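Long-range contacts in allantoicase (Saccharomyces cerevisiae, PDB 1O59), which hydrolyses allantoate to (S)-ureidoglycolate and urea, letting yeast use purines as a secondary nitrogen source: residues A[102-107]-A[171-176]; A[127-132]-A[147-152]. All coordinates share one frame; numbering follows the deposited sequence. Where two conformers were deposited one is given.

Interaction 1 of 2, residues A[102-107]-A[171-176]; sequences VAAAHI and KERFTH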
ATOM      1  N   VAL A 102      -2.193   3.480   8.649  1.00 61.37           N
ATOM      2  CA  VAL A 102      -1.837   4.899   8.770  1.00 61.19           C
ATOM      3  C   VAL A 102      -2.826   5.600   9.704  1.00 61.23           C
ATOM      4  O   VAL A 102      -3.896   5.085   9.990  1.00 61.84           O
ATOM      5  CB  VAL A 102      -1.838   5.585   7.406  1.00 61.05           C
ATOM      6  CG1 VAL A 102      -0.812   4.916   6.525  1.00 60.61           C
ATOM      7  CG2 VAL A 102      -3.237   5.544   6.759  1.00 60.60           C
ATOM      8  N   ALA A 103      -2.456   6.781  10.162  1.00 61.38           N
ATOM      9  CA  ALA A 103      -3.255   7.539  11.125  1.00 61.17           C
ATOM     10  C   ALA A 103      -4.608   8.056  10.588  1.00 61.07           C
ATOM     11  O   ALA A 103      -5.566   8.192  11.371  1.00 61.88           O
ATOM     12  CB  ALA A 103      -2.435   8.709  11.628  1.00 60.88           C
ATOM     13  N   ALA A 104      -4.651   8.380   9.287  1.00 59.82           N
ATOM     14  CA  ALA A 104      -5.806   8.948   8.629  1.00 58.98           C
ATOM     15  C   ALA A 104      -5.532   9.120   7.126  1.00 59.13           C
ATOM     16  O   ALA A 104      -4.388   9.237   6.692  1.00 59.54           O
ATOM     17  CB  ALA A 104      -6.156  10.281   9.244  1.00 58.99           C
ATOM     18  N   ALA A 105      -6.583   9.141   6.324  1.00 58.86           N
ATOM     19  CA  ALA A 105      -6.443   9.339   4.891  1.00 58.35           C
ATOM     20  C   ALA A 105      -7.732   9.845   4.217  1.00 58.18           C
ATOM     21  O   ALA A 105      -8.847   9.601   4.695  1.00 57.75           O
ATOM     22  CB  ALA A 105      -5.992   8.028   4.241  1.00 57.97           C
ATOM     23  N   HIS A 106      -7.547  10.535   3.096  1.00 58.33           N
ATOM     24  CA  HIS A 106      -8.617  10.848   2.141  1.00 58.43           C
ATOM     25  C   HIS A 106      -8.698   9.718   1.083  1.00 58.63           C
ATOM     26  O   HIS A 106      -7.679   9.334   0.520  1.00 59.61           O
ATOM     27  CB  HIS A 106      -8.309  12.176   1.453  1.00 58.65           C
ATOM     28  CG  HIS A 106      -8.332  13.369   2.362  1.00 59.17           C
ATOM     29  ND1 HIS A 106      -7.202  13.857   2.978  1.00 61.77           N
ATOM     30  CD2 HIS A 106      -9.337  14.198   2.721  1.00 60.46           C
ATOM     31  CE1 HIS A 106      -7.512  14.931   3.687  1.00 61.14           C
ATOM     32  NE2 HIS A 106      -8.804  15.155   3.550  1.00 60.83           N
ATOM     33  N   ILE A 107      -9.890   9.179   0.810  1.00 58.24           N
ATOM     34  CA  ILE A 107     -10.025   7.989  -0.079  1.00 57.49           C
ATOM     35  C   ILE A 107     -10.266   8.328  -1.539  1.00 56.73           C
ATOM     36  O   ILE A 107     -11.051   9.211  -1.851  1.00 56.43           O
ATOM     37  CB  ILE A 107     -11.151   7.055   0.425  1.00 57.35           C
ATOM     38  CG1 ILE A 107     -10.932   6.705   1.891  1.00 57.73           C
ATOM     39  CG2 ILE A 107     -11.213   5.787  -0.405  1.00 57.58           C
ATOM     40  CD1 ILE A 107      -9.526   6.060   2.181  1.00 61.18           C
ATOM     41  N   LYS A 171     -13.319  14.360   0.549  1.00 64.07           N
ATOM     42  CA  LYS A 171     -13.062  15.692   1.094  1.00 64.81           C
ATOM     43  C   LYS A 171     -12.594  15.580   2.540  1.00 64.63           C
ATOM     44  O   LYS A 171     -11.667  16.260   2.951  1.00 64.49           O
ATOM     45  CB  LYS A 171     -14.341  16.504   1.035  1.00 65.40           C
ATOM     46  CG  LYS A 171     -14.179  17.975   1.345  1.00 68.94           C
ATOM     47  CD  LYS A 171     -13.807  18.842   0.096  1.00 73.16           C
ATOM     48  CE  LYS A 171     -15.032  19.222  -0.781  1.00 74.58           C
ATOM     49  NZ  LYS A 171     -15.522  18.010  -1.536  1.00 75.13           N
ATOM     50  N   GLU A 172     -13.219  14.676   3.291  1.00 64.52           N
ATOM     51  CA  GLU A 172     -12.940  14.500   4.712  1.00 63.96           C
ATOM     52  C   GLU A 172     -11.850  13.434   4.859  1.00 63.10           C
ATOM     53  O   GLU A 172     -11.564  12.701   3.931  1.00 62.36           O
ATOM     54  CB  GLU A 172     -14.228  14.079   5.454  1.00 64.15           C
ATOM     55  CG  GLU A 172     -15.543  14.786   5.069  0.65 64.76           C
ATOM     56  CD  GLU A 172     -16.728  13.802   4.939  0.65 65.37           C
ATOM     57  OE1 GLU A 172     -17.791  13.993   5.590  0.65 65.09           O
ATOM     58  OE2 GLU A 172     -16.599  12.812   4.179  0.65 67.39           O
ATOM     59  N   ARG A 173     -11.200  13.352   6.007  1.00 62.42           N
ATOM     60  CA  ARG A 173     -10.256  12.264   6.214  1.00 62.27           C
ATOM     61  C   ARG A 173     -10.877  11.260   7.139  1.00 60.86           C
ATOM     62  O   ARG A 173     -11.783  11.592   7.889  1.00 60.60           O
ATOM     63  CB  ARG A 173      -8.899  12.746   6.735  1.00 62.38           C
ATOM     64  CG  ARG A 173      -8.855  13.228   8.173  1.00 63.09           C
ATOM     65  CD  ARG A 173      -7.596  14.039   8.450  1.00 65.16           C
ATOM     66  NE  ARG A 173      -7.464  14.599   9.792  1.00 66.61           N
ATOM     67  CZ  ARG A 173      -8.132  15.655  10.234  1.00 71.83           C
ATOM     68  NH1 ARG A 173      -9.032  16.275   9.466  1.00 74.81           N
ATOM     69  NH2 ARG A 173      -7.919  16.098  11.471  1.00 73.23           N
ATOM     70  N   PHE A 174     -10.384  10.025   7.056  1.00 59.87           N
ATOM     71  CA  PHE A 174     -10.930   8.884   7.794  1.00 58.70           C
ATOM     72  C   PHE A 174      -9.818   7.995   8.361  1.00 58.25           C
ATOM     73  O   PHE A 174      -8.673   8.080   7.920  1.00 57.10           O
ATOM     74  CB  PHE A 174     -11.827   8.055   6.868  1.00 58.39           C
ATOM     75  CG  PHE A 174     -12.963   8.834   6.272  1.00 57.61           C
ATOM     76  CD1 PHE A 174     -14.072   9.134   7.028  1.00 57.12           C
ATOM     77  CD2 PHE A 174     -12.911   9.304   4.968  1.00 57.76           C
ATOM     78  CE1 PHE A 174     -15.112   9.854   6.502  1.00 56.05           C
ATOM     79  CE2 PHE A 174     -13.974  10.031   4.448  1.00 55.25           C
ATOM     80  CZ  PHE A 174     -15.062  10.287   5.217  1.00 56.05           C
ATOM     81  N   THR A 175     -10.198   7.144   9.321  1.00 57.95           N
ATOM     82  CA  THR A 175      -9.289   6.247  10.062  1.00 58.02           C
ATOM     83  C   THR A 175      -9.680   4.770  10.000  1.00 58.32           C
ATOM     84  O   THR A 175      -8.852   3.906  10.262  1.00 59.51           O
ATOM     85  CB  THR A 175      -9.292   6.602  11.559  1.00 57.50           C
ATOM     86  OG1 THR A 175     -10.628   6.476  12.057  1.00 59.06           O
ATOM     87  CG2 THR A 175      -8.908   8.066  11.851  1.00 55.65           C
ATOM     88  N   HIS A 176     -10.956   4.505   9.730  1.00 58.35           N
ATOM     89  CA  HIS A 176     -11.558   3.176   9.733  1.00 57.84           C
ATOM     90  C   HIS A 176     -12.445   2.997   8.482  1.00 57.66           C
ATOM     91  O   HIS A 176     -13.084   3.934   8.037  1.00 56.88           O
ATOM     92  CB  HIS A 176     -12.468   3.011  10.948  1.00 57.73           C
ATOM     93  CG  HIS A 176     -11.745   2.874  12.249  1.00 57.18           C
ATOM     94  ND1 HIS A 176     -11.144   3.940  12.882  1.00 54.50           N
ATOM     95  CD2 HIS A 176     -11.566   1.801  13.057  1.00 55.93           C
ATOM     96  CE1 HIS A 176     -10.609   3.526  14.015  1.00 56.31           C
ATOM     97  NE2 HIS A 176     -10.853   2.231  14.147  1.00 56.53           N
TER
HETATM   98  O   HOH W   1      -6.044   4.569  12.165  1.00 54.43           O
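A single antiparallel bridge, Ala105 with Phe174, holds the start of strand 105-113 against the loop that leads into strand 176-182, in the first allantoicase repeat. The pair is hydrogen-bonded in both directions: Ala105 N gives to Phe174 O at 2.8 Å, in the carbonyl plane, and Phe174 N returns a bond to Ala105 O. Beside the first bond, Ala104 CA makes a CA-H...O contact of 3.1 Å with Phe174 O. With CG anti to the carbonyl carbon (chi1 -66°), the His106 ring reaches the loop backbone. Arg173 CB covers one face of it as a CH-pi contact, 4.0 Å from the ring centroid. Lys171 O lies at the ring edge, 3.1 Å from His106 CD2, and Glu172 O comes in obliquely, 2.9 Å from His106 CD2. Arg173 then runs extended past Ala104, while Phe174 packs on Ala129 and Ile149. Replacing the ring of His106 with an alanine would remove the face on which Arg173 CB rests and is likely to leave a gap beside the carbonyls of Lys171 and Glu172. Two backbone bonds thus set the pairing, while the imidazole gives a face to Arg173 CB and its CD2 side to backbone carbonyls.

Interaction 2 of 2, residues A[127-132]-A[147-152]; sequences IEALYD and VEIVEK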
ATOM      1  N   ILE A 127     -18.917   0.639   0.395  1.00 58.62           N
ATOM      2  CA  ILE A 127     -17.918   1.020   1.372  1.00 58.72           C
ATOM      3  C   ILE A 127     -18.284   2.309   2.090  1.00 58.50           C
ATOM      4  O   ILE A 127     -18.700   3.300   1.481  1.00 58.01           O
ATOM      5  CB  ILE A 127     -16.542   1.146   0.718  1.00 59.08           C
ATOM      6  CG1 ILE A 127     -16.235  -0.095  -0.141  1.00 59.53           C
ATOM      7  CG2 ILE A 127     -15.449   1.294   1.797  1.00 60.52           C
ATOM      8  CD1 ILE A 127     -15.033   0.082  -1.085  1.00 59.69           C
ATOM      9  N   GLU A 128     -18.126   2.253   3.413  1.00 59.34           N
ATOM     10  CA  GLU A 128     -18.297   3.397   4.316  1.00 59.00           C
ATOM     11  C   GLU A 128     -17.009   3.613   5.077  1.00 58.40           C
ATOM     12  O   GLU A 128     -16.129   2.727   5.117  1.00 57.43           O
ATOM     13  CB  GLU A 128     -19.415   3.130   5.296  1.00 58.96           C
ATOM     14  CG  GLU A 128     -20.701   2.636   4.637  1.00 60.42           C
ATOM     15  CD  GLU A 128     -21.891   2.551   5.588  1.00 60.80           C
ATOM     16  OE1 GLU A 128     -21.707   2.578   6.815  1.00 64.06           O
ATOM     17  OE2 GLU A 128     -23.036   2.430   5.101  1.00 65.09           O
ATOM     18  N   ALA A 129     -16.879   4.808   5.650  1.00 58.33           N
ATOM     19  CA  ALA A 129     -15.695   5.156   6.436  1.00 58.08           C
ATOM     20  C   ALA A 129     -16.059   6.013   7.622  1.00 57.99           C
ATOM     21  O   ALA A 129     -17.106   6.632   7.663  1.00 56.41           O
ATOM     22  CB  ALA A 129     -14.662   5.866   5.572  1.00 58.46           C
ATOM     23  N   LEU A 130     -15.187   6.011   8.616  1.00 58.95           N
ATOM     24  CA  LEU A 130     -15.284   6.994   9.684  1.00 59.73           C
ATOM     25  C   LEU A 130     -13.937   7.509  10.210  1.00 60.32           C
ATOM     26  O   LEU A 130     -12.866   6.936   9.976  1.00 60.27           O
ATOM     27  CB  LEU A 130     -16.189   6.484  10.825  1.00 60.05           C
ATOM     28  CG  LEU A 130     -15.821   5.423  11.881  1.00 59.89           C
ATOM     29  CD1 LEU A 130     -14.657   5.832  12.829  1.00 60.22           C
ATOM     30  CD2 LEU A 130     -17.087   5.141  12.702  1.00 59.29           C
ATOM     31  N   TYR A 131     -14.044   8.612  10.927  1.00 61.03           N
ATOM     32  CA  TYR A 131     -12.929   9.274  11.544  1.00 62.42           C
ATOM     33  C   TYR A 131     -13.039   9.150  13.064  1.00 64.03           C
ATOM     34  O   TYR A 131     -13.951   9.708  13.678  1.00 63.87           O
ATOM     35  CB  TYR A 131     -12.914  10.753  11.167  1.00 61.74           C
ATOM     36  CG  TYR A 131     -11.714  11.432  11.719  1.00 60.91           C
ATOM     37  CD1 TYR A 131     -10.481  11.227  11.137  1.00 61.38           C
ATOM     38  CD2 TYR A 131     -11.791  12.249  12.841  1.00 61.15           C
ATOM     39  CE1 TYR A 131      -9.348  11.815  11.637  1.00 61.27           C
ATOM     40  CE2 TYR A 131     -10.652  12.858  13.350  1.00 61.34           C
ATOM     41  CZ  TYR A 131      -9.430  12.624  12.735  1.00 61.07           C
ATOM     42  OH  TYR A 131      -8.267  13.195  13.171  1.00 61.78           O
ATOM     43  N   ASP A 132     -12.090   8.427  13.656  1.00 66.41           N
ATOM     44  CA  ASP A 132     -12.032   8.237  15.097  1.00 68.24           C
ATOM     45  C   ASP A 132     -10.695   8.709  15.659  1.00 70.24           C
ATOM     46  O   ASP A 132      -9.645   8.488  15.075  1.00 70.33           O
ATOM     47  CB  ASP A 132     -12.278   6.780  15.420  1.00 68.35           C
ATOM     48  CG  ASP A 132     -12.094   6.468  16.867  1.00 67.87           C
ATOM     49  OD1 ASP A 132     -12.691   7.161  17.715  1.00 64.65           O
ATOM     50  OD2 ASP A 132     -11.359   5.525  17.239  1.00 69.89           O
ATOM     51  N   VAL A 147     -19.934   6.914   7.243  1.00 55.60           N
ATOM     52  CA  VAL A 147     -20.267   7.709   6.083  1.00 56.51           C
ATOM     53  C   VAL A 147     -19.966   6.890   4.851  1.00 56.57           C
ATOM     54  O   VAL A 147     -18.847   6.452   4.671  1.00 56.46           O
ATOM     55  CB  VAL A 147     -19.387   8.985   6.030  1.00 56.53           C
ATOM     56  CG1 VAL A 147     -19.583   9.741   4.736  1.00 57.25           C
ATOM     57  CG2 VAL A 147     -19.729   9.905   7.176  1.00 58.35           C
ATOM     58  N   GLU A 148     -20.954   6.713   3.989  1.00 57.24           N
ATOM     59  CA  GLU A 148     -20.730   6.025   2.714  1.00 57.83           C
ATOM     60  C   GLU A 148     -19.807   6.802   1.760  1.00 57.99           C
ATOM     61  O   GLU A 148     -19.997   7.977   1.473  1.00 57.97           O
ATOM     62  CB  GLU A 148     -22.056   5.746   2.013  1.00 57.62           C
ATOM     63  CG  GLU A 148     -21.887   4.885   0.783  1.00 58.50           C
ATOM     64  CD  GLU A 148     -23.169   4.759  -0.005  1.00 58.07           C
ATOM     65  OE1 GLU A 148     -23.838   3.732   0.169  1.00 57.31           O
ATOM     66  OE2 GLU A 148     -23.485   5.673  -0.805  1.00 58.53           O
ATOM     67  N   ILE A 149     -18.805   6.115   1.255  1.00 58.91           N
ATOM     68  CA  ILE A 149     -17.847   6.741   0.350  1.00 59.15           C
ATOM     69  C   ILE A 149     -17.765   6.018  -1.001  1.00 59.21           C
ATOM     70  O   ILE A 149     -17.336   6.616  -2.000  1.00 59.24           O
ATOM     71  CB  ILE A 149     -16.463   6.837   1.017  1.00 59.31           C
ATOM     72  CG1 ILE A 149     -15.980   5.481   1.472  1.00 59.09           C
ATOM     73  CG2 ILE A 149     -16.504   7.798   2.194  1.00 59.95           C
ATOM     74  CD1 ILE A 149     -14.526   5.473   1.733  1.00 61.07           C
ATOM     75  N   VAL A 150     -18.206   4.759  -1.038  1.00 59.06           N
ATOM     76  CA  VAL A 150     -18.403   4.069  -2.294  1.00 59.10           C
ATOM     77  C   VAL A 150     -19.751   3.405  -2.297  1.00 59.59           C
ATOM     78  O   VAL A 150     -19.997   2.472  -1.531  1.00 60.08           O
ATOM     79  CB  VAL A 150     -17.308   3.048  -2.543  1.00 59.34           C
ATOM     80  CG1 VAL A 150     -17.546   2.325  -3.865  1.00 58.63           C
ATOM     81  CG2 VAL A 150     -15.916   3.743  -2.499  1.00 59.46           C
ATOM     82  N   GLU A 151     -20.619   3.916  -3.164  1.00 60.28           N
ATOM     83  CA  GLU A 151     -21.968   3.413  -3.357  1.00 61.20           C
ATOM     84  C   GLU A 151     -21.970   1.965  -3.827  1.00 59.93           C
ATOM     85  O   GLU A 151     -20.998   1.475  -4.394  1.00 59.58           O
ATOM     86  CB  GLU A 151     -22.716   4.272  -4.389  1.00 61.18           C
ATOM     87  CG  GLU A 151     -22.274   3.984  -5.832  1.00 64.28           C
ATOM     88  CD  GLU A 151     -22.371   5.187  -6.779  1.00 65.40           C
ATOM     89  OE1 GLU A 151     -23.461   5.415  -7.430  1.00 68.07           O
ATOM     90  OE2 GLU A 151     -21.314   5.895  -6.875  1.00 71.97           O
ATOM     91  N   LYS A 152     -23.107   1.317  -3.605  1.00 59.23           N
ATOM     92  CA  LYS A 152     -23.317  -0.094  -3.892  1.00 58.83           C
ATOM     93  C   LYS A 152     -23.046  -0.382  -5.366  1.00 58.33           C
ATOM     94  O   LYS A 152     -23.575   0.284  -6.245  1.00 57.83           O
ATOM     95  CB  LYS A 152     -24.759  -0.471  -3.513  1.00 58.46           C
ATOM     96  CG  LYS A 152     -25.046  -1.948  -3.478  1.00 59.22           C
ATOM     97  CD  LYS A 152     -26.554  -2.241  -3.599  1.00 59.36           C
ATOM     98  CE  LYS A 152     -27.143  -2.973  -2.383  1.00 59.90           C
ATOM     99  NZ  LYS A 152     -28.565  -3.457  -2.645  1.00 59.18           N
TER
HETATM  100  O   HOH W   2     -22.846   2.030   2.331  1.00 46.42           O
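Ile127 carries CG1 anti to its carbonyl carbon (chi1 -49°), which runs Ile127 CD1 along Val150, 4.0 Å from Val150 CG2. The two side chains lie side by side and point the same way, Ile127 CB and Val150 CB 3.9 Å apart. Ile149 takes the rarer turn, with CG1 between the backbone N and the carbonyl carbon (chi1 56°), which sends Ile149 CD1 to within 3.9 Å of Ala129 CB. Ile127 also packs on Ile177 of the next strand and on Phe190 and Leu192 of strand 186-196, in the other sheet. The backbone beneath is the antiparallel pairing of strand 124-130 with strand 147-154, an outermost strand of its five-stranded sheet, and it contains a classic beta bulge: Ile149 and Val150 both face Ile127. Ile127 O consequently accepts two N-H groups, from Ile149 N at 2.8 Å and from Val150 N at 3.0 Å, the latter almost straight. Ile127 N answers to Val150 O at 2.9 Å. Past the bulge, Ala129 and Val147 exchange a second reciprocal pair, Ala129 N to Val147 O measuring 2.7 Å.

On the other face, Glu128 lays its CG 3.9 Å from Glu148 CA. The two carboxylates do not meet; a water bridges them, donating to Glu128 OE2 and to Glu148 OE1. Salt bridges to Lys180 and Lys178 hold the Glu128 carboxylate. The chemistry is therefore divided between the faces: aliphatic carbons pack on one, while on the other a water links two acids, of which Glu128 is also paired with lysines, which probably eases their repulsion.

How the interactions relate
From the N terminus, the chain first enters interaction 1 at 102-107, follows strand 105-113, then crosses to the other sheet as strand 124-130, where 127-132 begins interaction 2. Fourteen residues without helix or strand lead to 147-152, closing the shorter loop; strand 160-164 follows before 171-176 closes the longer one, so interaction 2 nests within interaction 1. The two also touch: Thr175 N lies 2.8 Å from Leu130 O, a probable hydrogen bond, and Thr175 with His176 forms a bulge facing Leu130. Interaction 2 joins two neighbouring strands of the five-stranded sheet, whereas interaction 1 ties the sheet of strand 105-113 to the loop entering strand 176-182 of the five-stranded sheet.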